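Side-chain contacts in 2-hydroxychromene-2-carboxylate isomerase (PDB 2IMF), which catalyses the glutathione-dependent, reversible isomerisation of 2-hydroxychromene-2-carboxylate to trans-o-hydroxybenzylidenepyruvate in bacterial naphthalene breakdown: residues 51-54 / 55-58; 60-63 / 64-68; 99-102 / 103-106; 122-125 / 126-130; 191-194 / 195-198. All blocks are in the same frame, centred on the assembly; numbering follows the deposited sequence.

Contact 1 of 5, residues 51-54 / 55-58; sequences PSNR and DLKV. With TOM (4-(2-methoxyphenyl)-2-oxobut-3-enoic acid), chain F.
Leu56 turns back under the loop that leads to it. Its CG sits 3.6 Å from Ser52 O, CD2 reaches Pro51 CB at 4.1 Å, and CD1 meets both Ser52 O and the amide oxygen of Asn53. The Asn53 and Leu56 side chains cross obliquely, and OD1 takes its hydrogen bond from Lys59, in the first turn of the helix. Two backbone bonds hold the tight 3-10 bend in between: Asp55 N to Ser52 O at 2.8 Å and the longer Leu56 N to Asn53 O at 3.3 Å. With Leu56 in the N-cap position, the bend delivers the chain into helix 57-74 of the helical domain that kappa-class glutathione transferases, like DsbA, carry inserted in a thioredoxin fold. Gly47 of the second subunit packs on Pro51 and Leu56. On the substrate side, Arg54 runs the other way. Its chain is extended from CG to NE and brings the guanidinium edge-on, in plane, to the carboxylate carbon C10 of the bound methoxyphenyl oxobutenoate. NE and NH2 both donate to O10, but Arg54 has two conformers and the modelled Arg54 NE to O10 distance of 2.3 Å is too short to trust in detail. Arg54 N makes a further bond, bent at 138°, to the keto oxygen O8, 3.3 Å away. Ser52 OG stands 3.6 Å from carboxylate oxygen O11, while Lys43 supplies a second positive group to the ligand.

Contact 2 of 5, residues 60-63 / 64-68; sequences LDYL and KVDLQ
Leu60 and Lys64, one turn apart on helix 57-74 of the inserted helical domain, show the i to i+4 spacing on which this contact runs. The backbone supplies Lys64 N to Leu60 O at 2.8 Å, Asp66 N to Tyr62 O and Leu67 N to Leu63 O, with a weak, stretched bond of 3.4 Å from Val65 N to Asp61 O. Apolar contact comes from the extended lysine chain, whose Lys64 CE lies 3.9 Å from Leu60 CG; Leu60 itself touches the bound substrate analogue, and Lys64 makes a cation-pi contact with Phe80. Leu67 CG lies 3.2 Å from Leu63 O, and its side chain packs against Pro12, Phe13 and Leu16 of helix 12-28. Tyr62 CE2 meets Asp66 CB at 4.2 Å as the two side chains run across each other, ring and carboxylate planes nearly parallel (9°). Both reach the second subunit: Trp179 N there bonds Tyr62 OH, and Arg183 there makes a salt bridge to Asp66 OD1. Water links both polar pairs. One molecule joins Tyr62 OH to Asp66 OD1; the other donates to Asp61 OD1 at 2.7 Å and accepts from Lys64 NZ at 2.9 Å.

Contact 3 of 5, residues 99-102 / 103-106; sequences EAQA and AAYV
Ala102 and Val106 meet on the inward face of helix 99-115, in its first turns, where the inserted helical domain lies against the thioredoxin-fold sheet. This is the tight side. Val106 N bonds Ala102 O at 3.0 Å with an almost straight N-H (170°), and Val106 CG2 touches the same Ala102 O at 3.3 Å, CG1 being the branch anti to the backbone N. Ala103 N to Glu99 O, 2.9 Å, continues the ladder, and Tyr34 of strand 31-36 covers Glu99, Ala103 and Val106 together. Tyr105 is buried as well. With CG anti to the backbone N (chi1 -180°), its ring swings off the helix to meet Trp135 at a shallow angle between planes, and its OH donates to Met89 O.

Toward solvent the helix is less covered. Ala100 is exposed, and the bond its carbonyl accepts from Ala104 N is more bent, 144° at the hydrogen. Cover on this flank is partial: Leu133 of helix 125-133 packs on Ala104, and Trp135 on Gln101. The Gln101 amide is held at its nitrogen, where NE2 bonds Leu133 O and a sulfonate molecule probably from the crystallisation liquor. A bend at chi2 carries the other end of that amide across the turn, so that Gln101 OE1 rests 3.7 Å from Ala104 CB.

Contact 4 of 5, residues 122-125 / 126-130; sequences LESL and PALVS
Pro126 O, just past Leu125 in the chain, is gripped twice by Ser130, while Pro126 CD lies 3.6 Å from Leu125 CB. Ser130 N bonds Pro126 O at 2.8 Å and Ser130 OG bonds Pro126 O at 2.9 Å, the two donors coming from opposite faces of the carbonyl plane, so the buried hydroxyl is tied to its own helix. Ahead of this, a type I turn from Leu122 to Leu125 leads into helix 125-133. Val129 N and Leu128 N then donate to Leu125 O and Ser124 O, both bonds nearly straight and close to the carbonyl axis.

Side chains follow the same spacing. Leu125 has CG anti to the backbone N (chi1 -177°), which puts the fork beside the helix, where Leu125 CD1 meets Val129 CG2 at 3.9 Å. Val129 in turn is packed by Tyr105, Val108 and Val109 of helix 99-115, while Phe140 and Leu144 of helix 137-145 lie on Pro126. On the outer side, Leu128 CD1 just reaches Leu122 CD2 at 4.2 Å, helix to turn. Glu123 makes a salt bridge with Arg88.

Between Glu123 O and Ala127 N, where a further i to i+4 bond would fall, sits a water, 2.8 Å from Ala127 N. Pro126 CD lies 3.4 Å from Glu123 O. Pro126 has no N-H to give, but in the first turn, where N-H groups lack a helical acceptor, that costs no bond, and the water carries the ladder one step further back into the turn.

Contact 5 of 5, residues 191-194 / 195-198; sequences MGRL and CRQN
Arg196 folds back over Gly192 and Arg193, and its chain can be followed atom by atom. Arg196 CB lies 3.6 Å from both Gly192 O and Arg193 O, at the root of the helical turn. CG, anti to the carbonyl carbon of Arg196 (chi1 -74°), leans closer to Gly192 O at 3.4 Å. The chain then bends at chi3 (-62°), with Arg196 NE 4.0 Å from Gly192 O, which turns the guanidinium back along the helix and lays one face over the backbone: Gly192 O and Arg193 CA both stand under that face, toward its rim. Arg196 CZ is 3.7 Å from Arg193 CA. NH1 ends 3.3 Å from Gly192 O, but the angle is too poor for a hydrogen bond; that oxygen takes Arg196 N instead, at 2.9 Å. Arg196 NH2 comes down on Arg193 CG at 3.1 Å, a tight touch. The two guanidinium planes are 68° apart and the charged ends do not touch. Leu201 of the C-terminal tail also packs on Arg196. On the neighbouring flank, Leu194 CD1 meets Gln197 OE1 at 3.6 Å, while Gln197 NE2 bonds Ser203 O, linking the tail to the helix. Met191 and Leu194 look inward onto Leu173 of strand 170-173. The arrangement is the last stretch of helix 184-198, the closing helix of the beta-beta-alpha half of the thioredoxin fold.

All five contacts are local turns in series along the chain; none nests in or crosses another, and none closes a long loop. The first strand-helix-strand unit, ending at 31-36, precedes them all. Contact 1 then brings the chain into helix 57-74, and contact 2 continues on that same helix; the two touch through Asn53 and Arg54 against Leu60 and Leu63, and both meet the second subunit. Contact 3, across the chain's centre from them, joins contact 4 through Tyr105 and Val129, tying helices 99-115 and 125-133 inside the inserted domain. Contact 5 stands apart on the C-terminal helix, its centre about 41 Å from that of contact 4.

Contact 1 of 5, residues 51-54 / 55-58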
loop_
_atom_site.group_PDB
_atom_site.type_symbol
_atom_site.label_atom_id
_atom_site.label_comp_id
_atom_site.label_asym_id
_atom_site.label_seq_id
_atom_site.Cartn_x
_atom_site.Cartn_y
_atom_site.Cartn_z
ATOM N N PRO A 51 -4.317 16.496 -3.391
ATOM C CA PRO A 51 -5.223 16.142 -2.306
ATOM C C PRO A 51 -4.735 14.840 -1.675
ATOM O O PRO A 51 -4.229 13.970 -2.417
ATOM C CB PRO A 51 -6.591 15.943 -2.988
ATOM C CG PRO A 51 -6.291 15.801 -4.416
ATOM C CD PRO A 51 -5.023 16.611 -4.678
ATOM N N SER A 52 -4.787 14.821 -0.344
ATOM C CA SER A 52 -4.432 13.690 0.520
ATOM C C SER A 52 -5.529 12.656 0.395
ATOM O O SER A 52 -6.698 12.993 0.134
ATOM C CB SER A 52 -4.449 14.140 1.988
ATOM O OG SER A 52 -3.395 15.087 2.243
ATOM N N ASN A 53 -5.185 11.411 0.673
ATOM C CA ASN A 53 -6.212 10.398 0.713
ATOM C C ASN A 53 -7.299 10.689 1.730
ATOM O O ASN A 53 -8.458 10.226 1.555
ATOM C CB ASN A 53 -5.611 9.028 0.958
ATOM C CG ASN A 53 -4.708 8.575 -0.194
ATOM O OD1 ASN A 53 -4.759 9.083 -1.341
ATOM N ND2 ASN A 53 -3.856 7.616 0.114
ATOM N N ARG A 54 -6.979 11.437 2.791
ATOM C CA ARG A 54 -8.002 11.941 3.748
ATOM C C ARG A 54 -9.115 12.719 3.072
ATOM O O ARG A 54 -10.240 12.740 3.555
ATOM C CB ARG A 54 -7.422 12.875 4.810
ATOM C CG ARG A 54 -6.013 12.677 5.175
ATOM C CD ARG A 54 -5.701 13.719 6.205
ATOM N NE ARG A 54 -4.280 13.947 6.216
ATOM C CZ ARG A 54 -3.658 14.774 7.036
ATOM N NH1 ARG A 54 -4.338 15.461 7.941
ATOM N NH2 ARG A 54 -2.347 14.898 6.948
ATOM N N ASP A 55 -8.790 13.365 1.979
ATOM C CA ASP A 55 -9.748 14.292 1.354
ATOM C C ASP A 55 -10.410 13.714 0.102
ATOM O O ASP A 55 -11.121 14.424 -0.601
ATOM C CB ASP A 55 -9.023 15.616 1.125
ATOM C CG ASP A 55 -8.619 16.273 2.459
ATOM O OD1 ASP A 55 -9.466 16.351 3.393
ATOM O OD2 ASP A 55 -7.452 16.648 2.619
ATOM N N LEU A 56 -10.221 12.407 -0.151
ATOM C CA LEU A 56 -10.816 11.735 -1.325
ATOM C C LEU A 56 -11.800 10.691 -0.837
ATOM O O LEU A 56 -11.395 9.599 -0.487
ATOM C CB LEU A 56 -9.730 11.052 -2.166
ATOM C CG LEU A 56 -8.630 11.993 -2.694
ATOM C CD1 LEU A 56 -7.498 11.219 -3.376
ATOM C CD2 LEU A 56 -9.303 12.903 -3.668
ATOM N N LYS A 57 -13.088 11.030 -0.777
ATOM C CA LYS A 57 -14.039 10.250 -0.027
ATOM C C LYS A 57 -14.095 8.811 -0.476
ATOM O O LYS A 57 -14.130 7.908 0.345
ATOM C CB LYS A 57 -15.444 10.872 -0.193
ATOM C CG LYS A 57 -16.335 10.380 0.928
ATOM C CD LYS A 57 -17.800 10.300 0.557
ATOM C CE LYS A 57 -18.500 9.342 1.523
ATOM N NZ LYS A 57 -19.455 8.458 0.791
ATOM N N VAL A 58 -14.167 8.573 -1.791
ATOM C CA VAL A 58 -14.269 7.196 -2.246
ATOM C C VAL A 58 -13.061 6.359 -1.824
ATOM O O VAL A 58 -13.220 5.219 -1.386
ATOM C CB VAL A 58 -14.434 7.099 -3.745
ATOM C CG1 VAL A 58 -14.270 5.667 -4.302
ATOM C CG2 VAL A 58 -15.825 7.568 -4.096
HETATM O O8 TOM F . -4.067 10.700 4.051
HETATM C C9 TOM F . -3.057 10.943 4.702
HETATM C C10 TOM F . -2.289 12.157 4.592
HETATM O O11 TOM F . -1.570 12.241 3.567
HETATM O O10 TOM F . -2.304 12.987 5.524
HETATM C C8 TOM F . -2.433 9.958 5.641
HETATM C C7 TOM F . -2.869 8.743 5.882
HETATM C C1 TOM F . -4.282 8.405 6.311
HETATM C C6 TOM F . -4.825 7.292 5.699
HETATM C C5 TOM F . -6.127 6.912 6.003
HETATM C C4 TOM F . -6.831 7.634 6.983
HETATM C C3 TOM F . -6.294 8.738 7.612
HETATM C C2 TOM F . -4.984 9.109 7.259
HETATM O O2 TOM F . -4.348 10.157 7.832
HETATM C C11 TOM F . -5.023 10.646 8.993
#

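Contact 2 of 5, residues 60-63 / 64-68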
loop_
_atom_site.group_PDB
_atom_site.type_symbol
_atom_site.label_atom_id
_atom_site.label_comp_id
_atom_site.label_asym_id
_atom_site.label_seq_id
_atom_site.Cartn_x
_atom_site.Cartn_y
_atom_site.Cartn_z
ATOM N N LEU A 60 -10.949 7.109 0.800
ATOM C CA LEU A 60 -11.015 7.027 2.260
ATOM C C LEU A 60 -12.011 6.000 2.757
ATOM O O LEU A 60 -11.767 5.207 3.717
ATOM C CB LEU A 60 -11.329 8.367 2.881
ATOM C CG LEU A 60 -11.354 8.434 4.405
ATOM C CD1 LEU A 60 -9.962 8.034 4.982
ATOM C CD2 LEU A 60 -11.683 9.889 4.831
ATOM N N ASP A 61 -13.147 5.909 2.065
ATOM C CA ASP A 61 -14.115 4.892 2.435
ATOM C C ASP A 61 -13.517 3.488 2.382
ATOM O O ASP A 61 -13.686 2.627 3.279
ATOM C CB ASP A 61 -15.346 4.929 1.531
ATOM C CG ASP A 61 -16.309 6.064 1.869
ATOM O OD1 ASP A 61 -16.188 6.722 2.886
ATOM O OD2 ASP A 61 -17.124 6.344 0.948
ATOM N N TYR A 62 -12.756 3.204 1.320
ATOM C CA TYR A 62 -12.056 1.909 1.252
ATOM C C TYR A 62 -10.929 1.804 2.317
ATOM O O TYR A 62 -10.770 0.720 2.910
ATOM C CB TYR A 62 -11.410 1.769 -0.158
ATOM C CG TYR A 62 -10.397 0.640 -0.190
ATOM C CD1 TYR A 62 -10.792 -0.706 -0.239
ATOM C CD2 TYR A 62 -9.017 0.902 -0.008
ATOM C CE1 TYR A 62 -9.856 -1.727 -0.250
ATOM C CE2 TYR A 62 -8.118 -0.139 0.039
ATOM C CZ TYR A 62 -8.538 -1.405 -0.125
ATOM O OH TYR A 62 -7.644 -2.430 -0.038
ATOM N N LEU A 63 -10.158 2.873 2.491
ATOM C CA LEU A 63 -9.064 2.774 3.470
ATOM C C LEU A 63 -9.586 2.481 4.840
ATOM O O LEU A 63 -8.973 1.784 5.625
ATOM C CB LEU A 63 -8.200 4.034 3.461
ATOM C CG LEU A 63 -7.480 4.295 2.146
ATOM C CD1 LEU A 63 -6.798 5.668 2.165
ATOM C CD2 LEU A 63 -6.447 3.181 1.934
ATOM N N LYS A 64 -10.767 3.027 5.175
ATOM C CA LYS A 64 -11.395 2.729 6.460
ATOM C C LYS A 64 -11.700 1.230 6.596
ATOM O O LYS A 64 -11.518 0.610 7.671
ATOM C CB LYS A 64 -12.659 3.549 6.647
ATOM C CG LYS A 64 -12.350 4.944 7.047
ATOM C CD LYS A 64 -13.619 5.814 7.064
ATOM C CE LYS A 64 -13.252 7.149 7.597
ATOM N NZ LYS A 64 -14.408 8.089 7.353
ATOM N N VAL A 65 -12.120 0.595 5.493
ATOM C CA VAL A 65 -12.364 -0.815 5.475
ATOM C C VAL A 65 -11.052 -1.595 5.665
ATOM O O VAL A 65 -10.900 -2.563 6.436
ATOM C CB VAL A 65 -13.133 -1.238 4.201
ATOM C CG1 VAL A 65 -13.257 -2.719 4.127
ATOM C CG2 VAL A 65 -14.509 -0.548 4.185
ATOM N N ASP A 66 -10.002 -1.220 4.921
ATOM C CA ASP A 66 -8.681 -1.840 5.038
ATOM C C ASP A 66 -8.207 -1.752 6.472
ATOM O O ASP A 66 -7.701 -2.733 7.059
ATOM C CB ASP A 66 -7.722 -1.076 4.100
ATOM C CG ASP A 66 -6.404 -1.796 3.931
ATOM O OD1 ASP A 66 -6.313 -3.047 3.932
ATOM O OD2 ASP A 66 -5.360 -1.098 3.952
ATOM N N LEU A 67 -8.327 -0.550 7.056
ATOM C CA LEU A 67 -7.916 -0.367 8.459
ATOM C C LEU A 67 -8.639 -1.297 9.418
ATOM O O LEU A 67 -8.013 -1.872 10.280
ATOM C CB LEU A 67 -8.075 1.093 8.860
ATOM C CG LEU A 67 -7.048 2.024 8.172
ATOM C CD1 LEU A 67 -7.494 3.483 8.321
ATOM C CD2 LEU A 67 -5.625 1.833 8.722
ATOM N N GLN A 68 -9.950 -1.450 9.233
ATOM C CA GLN A 68 -10.653 -2.422 10.094
ATOM C C GLN A 68 -10.229 -3.869 9.868
ATOM O O GLN A 68 -10.151 -4.662 10.793
ATOM C CB GLN A 68 -12.142 -2.328 9.922
ATOM C CG GLN A 68 -12.709 -1.033 10.469
ATOM C CD GLN A 68 -12.390 -0.739 11.952
ATOM O OE1 GLN A 68 -12.552 -1.585 12.822
ATOM N NE2 GLN A 68 -11.906 0.451 12.233
HETATM O O HOH W 1 -14.813 8.351 4.478
HETATM O O HOH W 2 -8.127 -4.213 2.228
#

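Contact 3 of 5, residues 99-102 / 103-106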
loop_
_atom_site.group_PDB
_atom_site.type_symbol
_atom_site.label_atom_id
_atom_site.label_comp_id
_atom_site.label_asym_id
_atom_site.label_seq_id
_atom_site.Cartn_x
_atom_site.Cartn_y
_atom_site.Cartn_z
ATOM N N GLU A 99 14.351 3.797 26.587
ATOM C CA GLU A 99 13.576 3.030 25.629
ATOM C C GLU A 99 12.229 2.629 26.171
ATOM O O GLU A 99 11.251 2.679 25.417
ATOM C CB GLU A 99 14.364 1.792 25.166
ATOM C CG GLU A 99 13.536 0.732 24.409
ATOM C CD GLU A 99 13.228 1.093 22.948
ATOM O OE1 GLU A 99 13.330 2.283 22.556
ATOM O OE2 GLU A 99 12.872 0.158 22.192
ATOM N N ALA A 100 12.160 2.222 27.442
ATOM C CA ALA A 100 10.907 1.668 27.961
ATOM C C ALA A 100 9.879 2.795 27.955
ATOM O O ALA A 100 8.704 2.564 27.684
ATOM C CB ALA A 100 11.076 1.119 29.354
ATOM N N GLN A 101 10.340 3.987 28.318
ATOM C CA GLN A 101 9.416 5.112 28.538
ATOM C C GLN A 101 9.062 5.732 27.180
ATOM O O GLN A 101 7.961 6.227 26.998
ATOM C CB GLN A 101 9.949 6.142 29.529
ATOM C CG GLN A 101 9.732 5.835 31.062
ATOM C CD GLN A 101 8.257 5.874 31.515
ATOM O OE1 GLN A 101 7.454 5.009 31.134
ATOM N NE2 GLN A 101 7.906 6.866 32.342
ATOM N N ALA A 102 9.988 5.656 26.230
ATOM C CA ALA A 102 9.723 6.109 24.842
ATOM C C ALA A 102 8.681 5.184 24.255
ATOM O O ALA A 102 7.670 5.677 23.737
ATOM C CB ALA A 102 11.016 6.114 24.009
ATOM N N ALA A 103 8.820 3.867 24.347
ATOM C CA ALA A 103 7.831 2.970 23.865
ATOM C C ALA A 103 6.539 3.125 24.600
ATOM O O ALA A 103 5.446 3.004 24.029
ATOM C CB ALA A 103 8.335 1.521 24.030
ATOM N N ALA A 104 6.605 3.348 25.922
ATOM C CA ALA A 104 5.388 3.488 26.693
ATOM C C ALA A 104 4.598 4.729 26.239
ATOM O O ALA A 104 3.390 4.645 26.090
ATOM C CB ALA A 104 5.680 3.577 28.183
ATOM N N TYR A 105 5.311 5.828 26.039
ATOM C CA TYR A 105 4.637 7.060 25.529
ATOM C C TYR A 105 3.975 6.760 24.179
ATOM O O TYR A 105 2.790 7.029 23.976
ATOM C CB TYR A 105 5.587 8.203 25.383
ATOM C CG TYR A 105 4.985 9.497 24.871
ATOM C CD1 TYR A 105 4.305 10.342 25.717
ATOM C CD2 TYR A 105 5.004 9.744 23.535
ATOM C CE1 TYR A 105 3.778 11.537 25.231
ATOM C CE2 TYR A 105 4.495 10.894 23.020
ATOM C CZ TYR A 105 3.843 11.802 23.895
ATOM O OH TYR A 105 3.342 12.979 23.424
ATOM N N VAL A 106 4.715 6.190 23.243
ATOM C CA VAL A 106 4.173 5.958 21.912
ATOM C C VAL A 106 2.968 5.032 22.042
ATOM O O VAL A 106 1.935 5.267 21.374
ATOM C CB VAL A 106 5.286 5.425 21.011
ATOM C CG1 VAL A 106 4.690 4.971 19.685
ATOM C CG2 VAL A 106 6.335 6.507 20.805
#

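Contact 4 of 5, residues 122-125 / 126-130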
loop_
_atom_site.group_PDB
_atom_site.type_symbol
_atom_site.label_atom_id
_atom_site.label_comp_id
_atom_site.label_asym_id
_atom_site.label_seq_id
_atom_site.Cartn_x
_atom_site.Cartn_y
_atom_site.Cartn_z
ATOM N N LEU A 122 -6.870 17.173 22.043
ATOM C CA LEU A 122 -7.638 17.363 23.267
ATOM C C LEU A 122 -6.792 18.094 24.309
ATOM O O LEU A 122 -5.674 17.644 24.658
ATOM C CB LEU A 122 -8.099 15.974 23.745
ATOM C CG LEU A 122 -8.803 16.017 25.108
ATOM C CD1 LEU A 122 -10.162 16.752 25.020
ATOM C CD2 LEU A 122 -8.992 14.612 25.652
ATOM N N GLU A 123 -7.317 19.154 24.943
ATOM C CA GLU A 123 -6.501 19.991 25.793
ATOM C C GLU A 123 -6.019 19.241 27.041
ATOM O O GLU A 123 -4.902 19.482 27.526
ATOM C CB GLU A 123 -7.312 21.225 26.204
ATOM C CG GLU A 123 -7.237 22.321 25.133
ATOM C CD GLU A 123 -6.064 23.288 25.369
ATOM O OE1 GLU A 123 -6.204 24.205 26.214
ATOM O OE2 GLU A 123 -4.990 23.118 24.732
ATOM N N SER A 124 -6.811 18.278 27.490
ATOM C CA SER A 124 -6.452 17.494 28.659
ATOM C C SER A 124 -5.618 16.280 28.325
ATOM O O SER A 124 -5.256 15.495 29.248
ATOM C CB SER A 124 -7.691 17.042 29.432
ATOM O OG SER A 124 -8.618 16.495 28.509
ATOM N N LEU A 125 -5.373 15.988 27.051
ATOM C CA LEU A 125 -4.618 14.739 26.773
ATOM C C LEU A 125 -3.173 14.735 27.332
ATOM O O LEU A 125 -2.819 13.671 27.889
ATOM C CB LEU A 125 -4.664 14.409 25.264
ATOM C CG LEU A 125 -3.999 13.116 24.810
ATOM C CD1 LEU A 125 -4.689 11.867 25.432
ATOM C CD2 LEU A 125 -4.143 13.074 23.269
ATOM N N PRO A 126 -2.430 15.856 27.306
ATOM C CA PRO A 126 -1.133 15.791 27.963
ATOM C C PRO A 126 -1.274 15.391 29.433
ATOM O O PRO A 126 -0.448 14.580 29.918
ATOM C CB PRO A 126 -0.610 17.211 27.764
ATOM C CG PRO A 126 -1.200 17.604 26.465
ATOM C CD PRO A 126 -2.626 17.112 26.550
ATOM N N ALA A 127 -2.250 15.897 30.172
ATOM C CA ALA A 127 -2.385 15.509 31.578
ATOM C C ALA A 127 -2.760 14.042 31.734
ATOM O O ALA A 127 -2.319 13.341 32.652
ATOM C CB ALA A 127 -3.402 16.401 32.301
ATOM N N LEU A 128 -3.662 13.559 30.870
ATOM C CA LEU A 128 -4.075 12.168 30.946
ATOM C C LEU A 128 -2.885 11.292 30.713
ATOM O O LEU A 128 -2.671 10.246 31.409
ATOM C CB LEU A 128 -5.168 11.869 29.919
ATOM C CG LEU A 128 -6.552 12.505 30.204
ATOM C CD1 LEU A 128 -7.410 12.548 28.979
ATOM C CD2 LEU A 128 -7.252 11.697 31.259
ATOM N N VAL A 129 -2.094 11.627 29.688
ATOM C CA VAL A 129 -0.884 10.796 29.361
ATOM C C VAL A 129 0.147 10.882 30.492
ATOM O O VAL A 129 0.699 9.795 30.905
ATOM C CB VAL A 129 -0.316 11.202 27.988
ATOM C CG1 VAL A 129 1.094 10.627 27.745
ATOM C CG2 VAL A 129 -1.283 10.787 26.931
ATOM N N SER A 130 0.338 12.086 31.038
ATOM C CA SER A 130 1.256 12.233 32.191
ATOM C C SER A 130 0.862 11.336 33.328
ATOM O O SER A 130 1.728 10.675 33.961
ATOM C CB SER A 130 1.290 13.685 32.659
ATOM O OG SER A 130 1.876 14.522 31.674
HETATM O O HOH W 3 -3.353 18.459 29.625
#

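Contact 5 of 5, residues 191-194 / 195-198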
loop_
_atom_site.group_PDB
_atom_site.type_symbol
_atom_site.label_atom_id
_atom_site.label_comp_id
_atom_site.label_asym_id
_atom_site.label_seq_id
_atom_site.Cartn_x
_atom_site.Cartn_y
_atom_site.Cartn_z
ATOM N N MET A 191 14.836 -9.677 9.420
ATOM C CA MET A 191 15.328 -9.883 10.770
ATOM C C MET A 191 15.638 -11.338 10.958
ATOM O O MET A 191 16.685 -11.645 11.547
ATOM C CB MET A 191 14.449 -9.255 11.779
ATOM C CG MET A 191 14.334 -7.742 11.588
ATOM S SD MET A 191 13.452 -7.057 13.012
ATOM C CE MET A 191 11.809 -7.443 12.564
ATOM N N GLY A 192 14.755 -12.227 10.496
ATOM C CA GLY A 192 14.976 -13.673 10.622
ATOM C C GLY A 192 16.230 -14.057 9.889
ATOM O O GLY A 192 17.008 -14.861 10.435
ATOM N N ARG A 193 16.461 -13.570 8.686
ATOM C CA ARG A 193 17.690 -13.928 7.969
ATOM C C ARG A 193 18.894 -13.544 8.793
ATOM O O ARG A 193 19.874 -14.302 8.833
ATOM C CB ARG A 193 17.722 -13.271 6.574
ATOM C CG ARG A 193 16.776 -13.955 5.555
ATOM C CD ARG A 193 16.964 -13.532 4.083
ATOM N NE ARG A 193 16.677 -12.087 3.898
ATOM C CZ ARG A 193 15.462 -11.596 3.695
ATOM N NH1 ARG A 193 14.444 -12.446 3.612
ATOM N NH2 ARG A 193 15.282 -10.271 3.536
ATOM N N LEU A 194 18.857 -12.405 9.478
ATOM C CA LEU A 194 19.998 -11.941 10.298
ATOM C C LEU A 194 20.116 -12.777 11.575
ATOM O O LEU A 194 21.244 -13.093 11.992
ATOM C CB LEU A 194 19.753 -10.461 10.650
ATOM C CG LEU A 194 20.558 -9.385 9.928
ATOM C CD1 LEU A 194 21.038 -9.686 8.471
ATOM C CD2 LEU A 194 19.855 -8.048 10.083
ATOM N N CYS A 195 18.995 -13.178 12.158
ATOM C CA CYS A 195 18.993 -14.084 13.302
ATOM C C CYS A 195 19.689 -15.384 12.915
ATOM O O CYS A 195 20.567 -15.893 13.690
ATOM C CB CYS A 195 17.579 -14.521 13.689
ATOM S SG CYS A 195 16.493 -13.387 14.507
ATOM N N ARG A 196 19.387 -15.924 11.744
ATOM C CA ARG A 196 19.969 -17.204 11.287
ATOM C C ARG A 196 21.467 -17.103 11.007
ATOM O O ARG A 196 22.240 -17.995 11.432
ATOM C CB ARG A 196 19.244 -17.676 10.056
ATOM C CG ARG A 196 17.918 -18.181 10.463
ATOM C CD ARG A 196 17.349 -18.945 9.339
ATOM N NE ARG A 196 17.135 -18.127 8.162
ATOM C CZ ARG A 196 16.101 -17.310 7.985
ATOM N NH1 ARG A 196 15.204 -17.159 8.902
ATOM N NH2 ARG A 196 15.949 -16.626 6.843
ATOM N N GLN A 197 21.923 -16.032 10.354
ATOM C CA GLN A 197 23.332 -15.813 10.101
ATOM C C GLN A 197 24.069 -15.697 11.407
ATOM O O GLN A 197 25.147 -16.312 11.595
ATOM C CB GLN A 197 23.502 -14.526 9.285
ATOM C CG GLN A 197 23.154 -14.765 7.880
ATOM C CD GLN A 197 23.572 -13.531 7.059
ATOM O OE1 GLN A 197 23.005 -12.442 7.257
ATOM N NE2 GLN A 197 24.611 -13.682 6.197
ATOM N N ASN A 198 23.527 -14.917 12.324
ATOM C CA ASN A 198 24.212 -14.690 13.586
ATOM C C ASN A 198 24.309 -15.968 14.429
ATOM O O ASN A 198 25.251 -16.121 15.222
ATOM C CB ASN A 198 23.621 -13.491 14.338
ATOM C CG ASN A 198 23.921 -12.154 13.622
ATOM O OD1 ASN A 198 24.851 -12.113 12.813
ATOM N ND2 ASN A 198 23.185 -11.095 13.949
#